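Local coordinates for putative oxidoreductase (Klebsiella pneumoniae subsp. pneumoniae MGH 78578, PDB 3E82), which probably acts as a nucleotide-dependent oxidoreductase of the Gfo/Idh/MocA family, though its substrate is not established, at residues G146-F151 / P222-I227; G175-L180 / L228-L233; Q196-N201 / A215-N220. All blocks are in the same frame, centred on the assembly; numbering follows the deposited sequence.

Overall arrangement
All three contacts lie in the C-terminal alpha/beta domain, toward one edge of its large mixed sheet, where strands run in the order 197-203, 214-220, 225-231, 148-156. Contact 3 is the outer hairpin, contact 1 the parallel pairing two strands further in, and contact 2 the start of helix 176-192 packed on the far half of strand 225-231. The centres of contacts 1 and 2 are about 22 Å apart, and each is about 13 Å from contact 3. Along the chain contact 3 nests inside the loops closed by the other two, whose segments interleave. Contacts 1 and 3, and His229 of 228-233, also reach the second subunit, so this part of the sheet helps build the dimer.

Contact 1. Residues G146-F151 / P222-I227; sequences GAVKHF and PAHKVI
Phe151 and Val226 sit side by side as a parallel bridge, and Phe151 buries more surface against the opposite segment than any other residue of the pair. Its backbone is gripped twice: Phe151 N donates to Lys225 O at 3.0 Å, and Phe151 O receives Ile227 N at 2.8 Å, both nearly straight. With CG anti to the backbone N (chi1 -180°), the ring swings off the sheet toward helix 131-142 and meets Phe192 edge-to-face, while Phe151 CB rests 4.0 Å from Val226 CG2.

Two residues earlier, Lys149 O accepts Lys225 N, but the donor stands 41° out of the carbonyl plane. The pairing joins strands 148-156 and 225-231, parallel neighbours within the mixed sheet of the C-terminal domain; on its other side Lys149 shares His244 with His150 in a classic beta bulge. The aliphatic part of Lys149 runs past the loop before strand 225-231, with CD 3.3 Å from Ala223 O, and NZ continues to Leu205 O of the second subunit. His224 CB nestles against Val148 O and Lys149 O, each 3.4 Å away.

On the face of His150 and Lys225, Ile227 CD1 approaches His150 CE1 to 3.6 Å, meeting the imidazole at a slant. That ring is held through NE2 by Glu152 and through ND1 by Trp214 NE1 of the second subunit.

Contact 2. Residues G175-L180 / L228-L233; sequences GLWFDL and LHCSML
Leu176 drives one branch of its side chain straight onto Cys230: CD2 comes within 3.3 Å of Cys230 CB, tighter than normal van der Waals contact, and also lies over the peptide link to Ser231. The other branch, CD1, faces the selenomethionine at position 232, 3.8 Å from Met232 SE, the two side chains running past one another in opposite directions. Having CG opposite the backbone N (chi1 -170°) is what carries the fork of Leu176 from the first turn of the helix down to the strand.

Beside it, Trp177 offers the rim of its indole. Leu228 CD1 lies 4.3 Å from Trp177 CH2, and Cys230 SG is near CE3, both close to the ring plane. Cys230 SG is further covered by Leu180 CB at 4.2 Å, so the sulfur meets Trp177 and Leu180, while Leu176 covers CB.

A second shell fixes these groups. The indole is held by a bond from Trp177 NE1 to Leu330 O and packs on Ala333 and Val334 of helix 320-339, while Asn212 OD1 receives Trp177 N. Gly175 occupies the N-cap, and its carbonyl takes Asp179 N in the first helical turn. Where the strand ends, Ser231 OG accepts Leu233 N at 3.1 Å, an ST turn that shapes the exit from the strand. Strand 228-231 is itself bonded to Ala215 and Val217 on one side and, through His229, to Ser153 and Phe155 on the other.

Helix and strand segments cross at 116°, their axes 8.9 Å apart at closest approach, and the packing is that of an open-faced alpha/beta domain: helices cover one sheet face, while His229 on the other meets His150 of the second subunit.

Contact 3. Residues Q196-N201 / A215-N220; sequences QSVQGN and AHVVLN
The amide of Asn220 meets Ser197 through its edge: ND2 donates to Ser197 OG at 2.8 Å, and the hydroxyl lies only 11° out of the amide plane. The oxygen side is used as well, since Asn220 OD1 accepts from Lys225 NZ and from Asn201 ND2 of the second subunit. Gln199 turns its amide along the strand by a bend at chi2 (-83°), which puts OE1 4.1 Å from Val218 CG2. A water donates both to this oxygen and, at 2.8 Å, to His216 O, tying the amide to the opposite backbone. The His216 ring points off the same face, with the rings of His229 and of His216 of the second subunit against it.

Strands 197-203 and 214-220 form an antiparallel beta hairpin at one edge of the mixed sheet of this domain. Gln199 and Val218 make a hydrogen-bonded pair, closed by Gln199 N to Val218 O at 2.9 Å and Val218 N to Gln199 O at 2.8 Å, with both donors in the carbonyl planes. At the start of the first strand Gln196 and Ser197 both face Asn220, a classic beta bulge in which the bond from Ser197 N is weak.

On the opposite face Val198 CG1 touches Val217 CG1 at 4.0 Å and Leu219 CD1 at 4.3 Å. Helix 320-339 lies over this side, placing Ala333 on Val198 and Val217, and Ser336 OG binds Gly200 N, while Trp177 from helix 176-192 packs on Val217.

Contact 1. Residues G146-F151 / P222-I227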
ATOM      1  N   GLY B 146     -11.445  15.853  -6.790  1.00 22.73           N
ATOM      2  CA  GLY B 146     -12.732  15.260  -7.101  1.00 22.43           C
ATOM      3  C   GLY B 146     -13.031  14.381  -5.897  1.00 22.77           C
ATOM      4  O   GLY B 146     -12.577  14.695  -4.798  1.00 23.62           O
ATOM      5  N   ALA B 147     -13.765  13.287  -6.082  1.00 22.26           N
ATOM      6  CA  ALA B 147     -14.065  12.388  -4.968  1.00 20.94           C
ATOM      7  C   ALA B 147     -12.838  11.538  -4.639  1.00 20.47           C
ATOM      8  O   ALA B 147     -12.248  10.918  -5.531  1.00 20.54           O
ATOM      9  CB  ALA B 147     -15.246  11.483  -5.319  1.00 20.01           C
ATOM     10  N   VAL B 148     -12.450  11.513  -3.365  1.00 17.88           N
ATOM     11  CA  VAL B 148     -11.293  10.721  -2.937  1.00 18.32           C
ATOM     12  C   VAL B 148     -11.602   9.225  -3.039  1.00 17.48           C
ATOM     13  O   VAL B 148     -12.666   8.773  -2.615  1.00 17.00           O
ATOM     14  CB  VAL B 148     -10.881  11.060  -1.482  1.00 19.31           C
ATOM     15  CG1 VAL B 148      -9.806  10.086  -0.997  1.00 17.46           C
ATOM     16  CG2 VAL B 148     -10.354  12.486  -1.417  1.00 20.62           C
ATOM     17  N   LYS B 149     -10.664   8.462  -3.599  1.00 15.48           N
ATOM     18  CA  LYS B 149     -10.854   7.029  -3.775  1.00 16.78           C
ATOM     19  C   LYS B 149      -9.764   6.191  -3.111  1.00 16.47           C
ATOM     20  O   LYS B 149     -10.003   5.041  -2.727  1.00 14.02           O
ATOM     21  CB  LYS B 149     -10.940   6.698  -5.278  1.00 17.82           C
ATOM     22  CG  LYS B 149     -12.206   7.250  -5.946  1.00 20.37           C
ATOM     23  CD  LYS B 149     -13.438   6.703  -5.238  1.00 25.04           C
ATOM     24  CE  LYS B 149     -14.680   7.551  -5.479  1.00 28.15           C
ATOM     25  NZ  LYS B 149     -15.140   7.494  -6.882  1.00 28.04           N
ATOM     26  N   HIS B 150      -8.580   6.784  -2.966  1.00 16.51           N
ATOM     27  CA  HIS B 150      -7.428   6.111  -2.373  1.00 17.95           C
ATOM     28  C   HIS B 150      -6.601   7.116  -1.561  1.00 18.62           C
ATOM     29  O   HIS B 150      -5.969   8.019  -2.117  1.00 18.91           O
ATOM     30  CB  HIS B 150      -6.579   5.481  -3.496  1.00 18.92           C
ATOM     31  CG  HIS B 150      -5.323   4.807  -3.025  1.00 17.99           C
ATOM     32  ND1 HIS B 150      -5.023   3.498  -3.332  1.00 18.16           N
ATOM     33  CD2 HIS B 150      -4.273   5.272  -2.306  1.00 17.59           C
ATOM     34  CE1 HIS B 150      -3.844   3.184  -2.824  1.00 18.73           C
ATOM     35  NE2 HIS B 150      -3.367   4.244  -2.195  1.00 19.71           N
ATOM     36  N   PHE B 151      -6.623   6.946  -0.240  1.00 18.14           N
ATOM     37  CA  PHE B 151      -5.902   7.809   0.696  1.00 16.25           C
ATOM     38  C   PHE B 151      -4.813   6.963   1.355  1.00 16.67           C
ATOM     39  O   PHE B 151      -5.104   5.965   2.024  1.00 16.28           O
ATOM     40  CB  PHE B 151      -6.877   8.339   1.751  1.00 17.08           C
ATOM     41  CG  PHE B 151      -6.249   9.252   2.780  1.00 18.92           C
ATOM     42  CD1 PHE B 151      -6.222  10.632   2.588  1.00 17.70           C
ATOM     43  CD2 PHE B 151      -5.739   8.735   3.965  1.00 15.48           C
ATOM     44  CE1 PHE B 151      -5.703  11.476   3.565  1.00 17.65           C
ATOM     45  CE2 PHE B 151      -5.219   9.573   4.948  1.00 15.53           C
ATOM     46  CZ  PHE B 151      -5.203  10.940   4.749  1.00 14.89           C
ATOM     47  N   PRO B 222     -17.234   2.558   2.380  1.00 21.30           N
ATOM     48  CA  PRO B 222     -18.143   2.170   1.295  1.00 22.00           C
ATOM     49  C   PRO B 222     -17.698   2.555  -0.113  1.00 22.07           C
ATOM     50  O   PRO B 222     -17.865   1.775  -1.047  1.00 23.30           O
ATOM     51  CB  PRO B 222     -19.457   2.847   1.684  1.00 22.26           C
ATOM     52  CG  PRO B 222     -19.389   2.868   3.187  1.00 23.30           C
ATOM     53  CD  PRO B 222     -17.955   3.313   3.419  1.00 21.14           C
ATOM     54  N   ALA B 223     -17.129   3.745  -0.269  1.00 20.32           N
ATOM     55  CA  ALA B 223     -16.723   4.191  -1.594  1.00 21.47           C
ATOM     56  C   ALA B 223     -15.249   4.545  -1.763  1.00 20.39           C
ATOM     57  O   ALA B 223     -14.882   5.202  -2.733  1.00 20.01           O
ATOM     58  CB  ALA B 223     -17.597   5.381  -2.037  1.00 21.04           C
ATOM     59  N   HIS B 224     -14.405   4.147  -0.819  1.00 18.61           N
ATOM     60  CA  HIS B 224     -12.985   4.420  -0.975  1.00 17.38           C
ATOM     61  C   HIS B 224     -12.133   3.616  -0.013  1.00 17.41           C
ATOM     62  O   HIS B 224     -12.649   2.984   0.917  1.00 16.25           O
ATOM     63  CB  HIS B 224     -12.688   5.922  -0.853  1.00 16.01           C
ATOM     64  CG  HIS B 224     -12.662   6.439   0.553  1.00 18.14           C
ATOM     65  ND1 HIS B 224     -13.806   6.698   1.275  1.00 18.12           N
ATOM     66  CD2 HIS B 224     -11.626   6.792   1.349  1.00 17.23           C
ATOM     67  CE1 HIS B 224     -13.476   7.194   2.455  1.00 19.25           C
ATOM     68  NE2 HIS B 224     -12.159   7.260   2.526  1.00 19.29           N
ATOM     69  N   LYS B 225     -10.825   3.643  -0.245  1.00 18.37           N
ATOM     70  CA  LYS B 225      -9.881   2.890   0.570  1.00 16.60           C
ATOM     71  C   LYS B 225      -8.859   3.777   1.265  1.00 18.12           C
ATOM     72  O   LYS B 225      -8.432   4.806   0.731  1.00 16.35           O
ATOM     73  CB  LYS B 225      -9.132   1.874  -0.307  1.00 18.92           C
ATOM     74  CG  LYS B 225     -10.024   0.891  -1.065  1.00 16.37           C
ATOM     75  CD  LYS B 225     -10.729  -0.078  -0.113  1.00 18.87           C
ATOM     76  CE  LYS B 225     -11.585  -1.086  -0.887  1.00 18.77           C
ATOM     77  NZ  LYS B 225     -12.277  -2.066  -0.010  1.00 15.50           N
ATOM     78  N   VAL B 226      -8.468   3.357   2.462  1.00 17.26           N
ATOM     79  CA  VAL B 226      -7.473   4.068   3.247  1.00 16.97           C
ATOM     80  C   VAL B 226      -6.369   3.080   3.598  1.00 18.18           C
ATOM     81  O   VAL B 226      -6.628   1.996   4.131  1.00 17.34           O
ATOM     82  CB  VAL B 226      -8.084   4.648   4.546  1.00 18.55           C
ATOM     83  CG1 VAL B 226      -6.969   5.021   5.535  1.00 17.99           C
ATOM     84  CG2 VAL B 226      -8.921   5.891   4.212  1.00 14.57           C
ATOM     85  N   ILE B 227      -5.139   3.448   3.268  1.00 17.94           N
ATOM     86  CA  ILE B 227      -3.989   2.609   3.555  1.00 17.95           C
ATOM     87  C   ILE B 227      -3.043   3.346   4.497  1.00 18.62           C
ATOM     88  O   ILE B 227      -2.599   4.460   4.200  1.00 16.81           O
ATOM     89  CB  ILE B 227      -3.223   2.244   2.265  1.00 19.97           C
ATOM     90  CG1 ILE B 227      -4.092   1.349   1.379  1.00 19.35           C
ATOM     91  CG2 ILE B 227      -1.929   1.524   2.618  1.00 18.80           C
ATOM     92  CD1 ILE B 227      -3.429   0.981   0.052  1.00 22.67           C
TER

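Contact 2. Residues G175-L180 / L228-L233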
ATOM      1  N   GLY B 175       6.074  -1.544  19.999  1.00 34.89           N
ATOM      2  CA  GLY B 175       5.779  -2.026  18.662  1.00 30.98           C
ATOM      3  C   GLY B 175       5.489  -0.824  17.784  1.00 28.66           C
ATOM      4  O   GLY B 175       4.935   0.176  18.249  1.00 25.62           O
ATOM      5  N   LEU B 176       5.857  -0.917  16.513  1.00 26.97           N
ATOM      6  CA  LEU B 176       5.655   0.186  15.586  1.00 25.66           C
ATOM      7  C   LEU B 176       4.184   0.584  15.450  1.00 23.75           C
ATOM      8  O   LEU B 176       3.846   1.764  15.558  1.00 21.16           O
ATOM      9  CB  LEU B 176       6.226  -0.188  14.215  1.00 26.53           C
ATOM     10  CG  LEU B 176       6.333   0.898  13.149  1.00 26.65           C
ATOM     11  CD1 LEU B 176       7.344   1.942  13.592  1.00 26.97           C
ATOM     12  CD2 LEU B 176       6.779   0.273  11.834  1.00 26.76           C
ATOM     13  N   TRP B 177       3.316  -0.399  15.218  1.00 22.19           N
ATOM     14  CA  TRP B 177       1.888  -0.130  15.048  1.00 21.96           C
ATOM     15  C   TRP B 177       1.311   0.664  16.212  1.00 22.54           C
ATOM     16  O   TRP B 177       0.698   1.706  16.009  1.00 21.99           O
ATOM     17  CB  TRP B 177       1.108  -1.442  14.876  1.00 19.29           C
ATOM     18  CG  TRP B 177      -0.374  -1.261  14.627  1.00 19.70           C
ATOM     19  CD1 TRP B 177      -1.402  -1.889  15.285  1.00 19.57           C
ATOM     20  CD2 TRP B 177      -0.994  -0.397  13.657  1.00 19.74           C
ATOM     21  NE1 TRP B 177      -2.613  -1.468  14.789  1.00 18.87           N
ATOM     22  CE2 TRP B 177      -2.393  -0.553  13.792  1.00 18.08           C
ATOM     23  CE3 TRP B 177      -0.503   0.492  12.691  1.00 19.52           C
ATOM     24  CZ2 TRP B 177      -3.307   0.149  12.997  1.00 17.84           C
ATOM     25  CZ3 TRP B 177      -1.418   1.192  11.898  1.00 19.19           C
ATOM     26  CH2 TRP B 177      -2.802   1.013  12.059  1.00 16.52           C
ATOM     27  N   PHE B 178       1.515   0.175  17.430  1.00 24.15           N
ATOM     28  CA  PHE B 178       1.002   0.851  18.615  1.00 25.97           C
ATOM     29  C   PHE B 178       1.565   2.242  18.849  1.00 24.38           C
ATOM     30  O   PHE B 178       0.871   3.110  19.380  1.00 22.97           O
ATOM     31  CB  PHE B 178       1.241  -0.004  19.862  1.00 29.79           C
ATOM     32  CG  PHE B 178       0.018  -0.730  20.329  1.00 35.63           C
ATOM     33  CD1 PHE B 178      -0.562  -1.724  19.544  1.00 37.83           C
ATOM     34  CD2 PHE B 178      -0.571  -0.407  21.546  1.00 37.95           C
ATOM     35  CE1 PHE B 178      -1.712  -2.387  19.966  1.00 39.50           C
ATOM     36  CE2 PHE B 178      -1.720  -1.058  21.978  1.00 39.64           C
ATOM     37  CZ  PHE B 178      -2.292  -2.052  21.188  1.00 40.31           C
ATOM     38  N   ASP B 179       2.815   2.466  18.461  1.00 24.60           N
ATOM     39  CA  ASP B 179       3.421   3.776  18.663  1.00 25.44           C
ATOM     40  C   ASP B 179       3.062   4.805  17.603  1.00 24.86           C
ATOM     41  O   ASP B 179       2.666   5.925  17.927  1.00 24.85           O
ATOM     42  CB  ASP B 179       4.951   3.674  18.733  1.00 29.68           C
ATOM     43  CG  ASP B 179       5.430   2.840  19.907  1.00 33.41           C
ATOM     44  OD1 ASP B 179       4.840   2.945  21.003  1.00 35.54           O
ATOM     45  OD2 ASP B 179       6.410   2.087  19.731  1.00 37.51           O
ATOM     46  N   LEU B 180       3.197   4.432  16.337  1.00 22.39           N
ATOM     47  CA  LEU B 180       2.926   5.373  15.261  1.00 21.75           C
ATOM     48  C   LEU B 180       1.576   5.224  14.577  1.00 20.05           C
ATOM     49  O   LEU B 180       1.106   6.156  13.928  1.00 21.38           O
ATOM     50  CB  LEU B 180       4.064   5.292  14.250  1.00 26.42           C
ATOM     51  CG  LEU B 180       5.365   5.588  15.003  1.00 29.39           C
ATOM     52  CD1 LEU B 180       6.479   4.734  14.465  1.00 34.04           C
ATOM     53  CD2 LEU B 180       5.690   7.068  14.907  1.00 29.70           C
ATOM     54  N   LEU B 228      -2.756   2.721   5.635  1.00 18.18           N
ATOM     55  CA  LEU B 228      -1.857   3.291   6.634  1.00 18.57           C
ATOM     56  C   LEU B 228      -0.663   2.354   6.667  1.00 18.10           C
ATOM     57  O   LEU B 228      -0.828   1.146   6.844  1.00 18.19           O
ATOM     58  CB  LEU B 228      -2.549   3.335   7.998  1.00 16.63           C
ATOM     59  CG  LEU B 228      -3.926   4.009   8.045  1.00 15.56           C
ATOM     60  CD1 LEU B 228      -4.418   4.040   9.496  1.00 12.13           C
ATOM     61  CD2 LEU B 228      -3.852   5.432   7.485  1.00 11.75           C
ATOM     62  N   HIS B 229       0.535   2.901   6.490  1.00 19.06           N
ATOM     63  CA  HIS B 229       1.734   2.068   6.440  1.00 19.25           C
ATOM     64  C   HIS B 229       2.887   2.582   7.300  1.00 19.06           C
ATOM     65  O   HIS B 229       3.259   3.750   7.222  1.00 17.85           O
ATOM     66  CB  HIS B 229       2.202   1.944   4.982  1.00 20.19           C
ATOM     67  CG  HIS B 229       3.312   0.958   4.778  1.00 20.95           C
ATOM     68  ND1 HIS B 229       3.083  -0.383   4.556  1.00 20.50           N
ATOM     69  CD2 HIS B 229       4.658   1.109   4.818  1.00 19.13           C
ATOM     70  CE1 HIS B 229       4.240  -1.017   4.471  1.00 19.84           C
ATOM     71  NE2 HIS B 229       5.211  -0.134   4.626  1.00 19.41           N
ATOM     72  N   CYS B 230       3.443   1.680   8.105  1.00 19.88           N
ATOM     73  CA  CYS B 230       4.570   1.976   8.994  1.00 22.97           C
ATOM     74  C   CYS B 230       5.712   0.996   8.725  1.00 21.38           C
ATOM     75  O   CYS B 230       5.476  -0.198   8.554  1.00 21.96           O
ATOM     76  CB  CYS B 230       4.148   1.816  10.461  1.00 23.17           C
ATOM     77  SG  CYS B 230       2.846   2.906  11.005  1.00 30.39           S
ATOM     78  N   SER B 231       6.946   1.492   8.686  1.00 21.29           N
ATOM     79  CA  SER B 231       8.101   0.617   8.480  1.00 23.78           C
ATOM     80  C   SER B 231       9.401   1.242   8.967  1.00 22.55           C
ATOM     81  O   SER B 231       9.601   2.436   8.823  1.00 22.00           O
ATOM     82  CB  SER B 231       8.270   0.249   7.002  1.00 22.80           C
ATOM     83  OG  SER B 231       9.427  -0.563   6.836  1.00 20.85           O
HETATM   84  N   MSE B 232      10.277   0.425   9.537  1.00 24.55           N
HETATM   85  CA  MSE B 232      11.568   0.896  10.027  1.00 27.48           C
HETATM   86  C   MSE B 232      12.661   0.661   8.981  1.00 28.00           C
HETATM   87  O   MSE B 232      13.832   0.959   9.218  1.00 28.16           O
HETATM   88  CB  MSE B 232      11.940   0.170  11.324  1.00 30.59           C
HETATM   89  CG  MSE B 232      10.996   0.458  12.478  1.00 37.37           C
HETATM   90 SE   MSE B 232      11.057   2.330  12.950  1.00 47.13          SE
HETATM   91  CE  MSE B 232      11.990   2.175  14.649  1.00 47.17           C
ATOM     92  N   LEU B 233      12.286   0.127   7.823  1.00 26.75           N
ATOM     93  CA  LEU B 233      13.271  -0.125   6.775  1.00 27.02           C
ATOM     94  C   LEU B 233      12.943   0.481   5.429  1.00 24.04           C
ATOM     95  O   LEU B 233      12.626  -0.228   4.478  1.00 24.78           O
ATOM     96  CB  LEU B 233      13.503  -1.622   6.595  1.00 28.91           C
ATOM     97  CG  LEU B 233      14.601  -2.233   7.461  1.00 33.18           C
ATOM     98  CD1 LEU B 233      14.880  -3.631   6.960  1.00 34.42           C
ATOM     99  CD2 LEU B 233      15.872  -1.388   7.392  1.00 34.31           C
TER

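Contact 3. Residues Q196-N201 / A215-N220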
ATOM      1  N   GLN B 196     -15.799   0.947   7.596  1.00 18.25           N
ATOM      2  CA  GLN B 196     -16.734  -0.159   7.722  1.00 20.29           C
ATOM      3  C   GLN B 196     -16.031  -1.408   8.245  1.00 20.23           C
ATOM      4  O   GLN B 196     -16.624  -2.201   8.975  1.00 19.46           O
ATOM      5  CB  GLN B 196     -17.388  -0.462   6.377  1.00 20.98           C
ATOM      6  CG  GLN B 196     -18.490  -1.512   6.458  1.00 22.38           C
ATOM      7  CD  GLN B 196     -19.426  -1.454   5.270  1.00 24.82           C
ATOM      8  OE1 GLN B 196     -19.902  -0.383   4.907  1.00 28.43           O
ATOM      9  NE2 GLN B 196     -19.706  -2.602   4.670  1.00 27.53           N
ATOM     10  N   SER B 197     -14.768  -1.588   7.862  1.00 19.62           N
ATOM     11  CA  SER B 197     -13.992  -2.741   8.319  1.00 17.86           C
ATOM     12  C   SER B 197     -12.504  -2.419   8.301  1.00 18.32           C
ATOM     13  O   SER B 197     -12.070  -1.473   7.648  1.00 20.05           O
ATOM     14  CB  SER B 197     -14.275  -3.962   7.446  1.00 17.64           C
ATOM     15  OG  SER B 197     -13.723  -3.810   6.153  1.00 19.93           O
ATOM     16  N   VAL B 198     -11.727  -3.206   9.030  1.00 18.79           N
ATOM     17  CA  VAL B 198     -10.289  -2.991   9.128  1.00 18.65           C
ATOM     18  C   VAL B 198      -9.545  -4.276   8.814  1.00 19.37           C
ATOM     19  O   VAL B 198      -9.893  -5.349   9.311  1.00 19.96           O
ATOM     20  CB  VAL B 198      -9.896  -2.519  10.558  1.00 17.22           C
ATOM     21  CG1 VAL B 198      -8.397  -2.379  10.671  1.00 16.10           C
ATOM     22  CG2 VAL B 198     -10.571  -1.195  10.876  1.00 17.80           C
ATOM     23  N   GLN B 199      -8.521  -4.170   7.980  1.00 20.60           N
ATOM     24  CA  GLN B 199      -7.730  -5.330   7.621  1.00 19.54           C
ATOM     25  C   GLN B 199      -6.286  -5.004   7.985  1.00 20.11           C
ATOM     26  O   GLN B 199      -5.799  -3.908   7.711  1.00 20.33           O
ATOM     27  CB  GLN B 199      -7.888  -5.619   6.122  1.00 21.07           C
ATOM     28  CG  GLN B 199      -7.327  -6.946   5.656  1.00 23.62           C
ATOM     29  CD  GLN B 199      -5.838  -6.879   5.394  1.00 26.05           C
ATOM     30  OE1 GLN B 199      -5.359  -5.917   4.790  1.00 26.64           O
ATOM     31  NE2 GLN B 199      -5.096  -7.905   5.830  1.00 24.50           N
ATOM     32  N   GLY B 200      -5.602  -5.946   8.619  1.00 18.90           N
ATOM     33  CA  GLY B 200      -4.235  -5.678   9.010  1.00 18.20           C
ATOM     34  C   GLY B 200      -3.215  -6.765   8.733  1.00 17.31           C
ATOM     35  O   GLY B 200      -3.525  -7.952   8.744  1.00 17.36           O
ATOM     36  N   ASN B 201      -1.983  -6.333   8.499  1.00 17.68           N
ATOM     37  CA  ASN B 201      -0.867  -7.234   8.240  1.00 17.46           C
ATOM     38  C   ASN B 201       0.300  -6.595   8.987  1.00 19.22           C
ATOM     39  O   ASN B 201       0.814  -5.547   8.571  1.00 18.80           O
ATOM     40  CB  ASN B 201      -0.578  -7.296   6.741  1.00 16.17           C
ATOM     41  CG  ASN B 201       0.295  -8.476   6.364  1.00 17.38           C
ATOM     42  OD1 ASN B 201       1.206  -8.865   7.108  1.00 18.60           O
ATOM     43  ND2 ASN B 201       0.030  -9.050   5.200  1.00 16.77           N
ATOM     44  N   ALA B 215       4.053  -2.455   9.401  1.00 18.59           N
ATOM     45  CA  ALA B 215       2.618  -2.534   9.612  1.00 17.85           C
ATOM     46  C   ALA B 215       1.925  -1.963   8.397  1.00 16.85           C
ATOM     47  O   ALA B 215       2.159  -0.821   8.001  1.00 17.63           O
ATOM     48  CB  ALA B 215       2.223  -1.767  10.860  1.00 18.00           C
ATOM     49  N   HIS B 216       1.073  -2.782   7.806  1.00 17.04           N
ATOM     50  CA  HIS B 216       0.335  -2.387   6.632  1.00 15.29           C
ATOM     51  C   HIS B 216      -1.129  -2.628   6.946  1.00 15.75           C
ATOM     52  O   HIS B 216      -1.586  -3.771   6.986  1.00 16.83           O
ATOM     53  CB  HIS B 216       0.790  -3.233   5.453  1.00 14.80           C
ATOM     54  CG  HIS B 216       0.355  -2.689   4.136  1.00 13.57           C
ATOM     55  ND1 HIS B 216      -0.659  -3.257   3.402  1.00 16.37           N
ATOM     56  CD2 HIS B 216       0.738  -1.582   3.463  1.00 11.67           C
ATOM     57  CE1 HIS B 216      -0.885  -2.519   2.331  1.00 13.42           C
ATOM     58  NE2 HIS B 216      -0.052  -1.496   2.344  1.00 16.27           N
ATOM     59  N   VAL B 217      -1.861  -1.538   7.160  1.00 15.25           N
ATOM     60  CA  VAL B 217      -3.269  -1.605   7.531  1.00 15.06           C
ATOM     61  C   VAL B 217      -4.189  -0.892   6.557  1.00 14.99           C
ATOM     62  O   VAL B 217      -3.918   0.234   6.145  1.00 16.71           O
ATOM     63  CB  VAL B 217      -3.471  -0.994   8.928  1.00 14.99           C
ATOM     64  CG1 VAL B 217      -4.947  -0.989   9.303  1.00 12.90           C
ATOM     65  CG2 VAL B 217      -2.637  -1.772   9.944  1.00 15.92           C
ATOM     66  N   VAL B 218      -5.292  -1.551   6.210  1.00 14.48           N
ATOM     67  CA  VAL B 218      -6.260  -0.987   5.277  1.00 14.16           C
ATOM     68  C   VAL B 218      -7.608  -0.771   5.937  1.00 15.31           C
ATOM     69  O   VAL B 218      -8.168  -1.688   6.538  1.00 15.29           O
ATOM     70  CB  VAL B 218      -6.472  -1.906   4.048  1.00 13.02           C
ATOM     71  CG1 VAL B 218      -7.488  -1.284   3.106  1.00 13.07           C
ATOM     72  CG2 VAL B 218      -5.147  -2.125   3.323  1.00 13.08           C
ATOM     73  N   LEU B 219      -8.114   0.455   5.830  1.00 15.11           N
ATOM     74  CA  LEU B 219      -9.417   0.807   6.374  1.00 16.36           C
ATOM     75  C   LEU B 219     -10.403   0.849   5.201  1.00 16.47           C
ATOM     76  O   LEU B 219     -10.247   1.660   4.285  1.00 16.02           O
ATOM     77  CB  LEU B 219      -9.355   2.174   7.069  1.00 17.23           C
ATOM     78  CG  LEU B 219      -8.969   2.169   8.558  1.00 18.51           C
ATOM     79  CD1 LEU B 219      -7.694   1.396   8.786  1.00 16.61           C
ATOM     80  CD2 LEU B 219      -8.827   3.600   9.044  1.00 17.93           C
ATOM     81  N   ASN B 220     -11.407  -0.030   5.229  1.00 15.70           N
ATOM     82  CA  ASN B 220     -12.406  -0.088   4.156  1.00 17.04           C
ATOM     83  C   ASN B 220     -13.630   0.796   4.402  1.00 18.00           C
ATOM     84  O   ASN B 220     -14.314   0.666   5.426  1.00 16.93           O
ATOM     85  CB  ASN B 220     -12.889  -1.532   3.932  1.00 17.24           C
ATOM     86  CG  ASN B 220     -11.767  -2.476   3.524  1.00 19.08           C
ATOM     87  OD1 ASN B 220     -11.088  -2.269   2.507  1.00 15.01           O
ATOM     88  ND2 ASN B 220     -11.568  -3.526   4.317  1.00 16.14           N
TER
HETATM   89  O   HOH W   1      -2.900  -5.333   5.110  1.00 15.79           O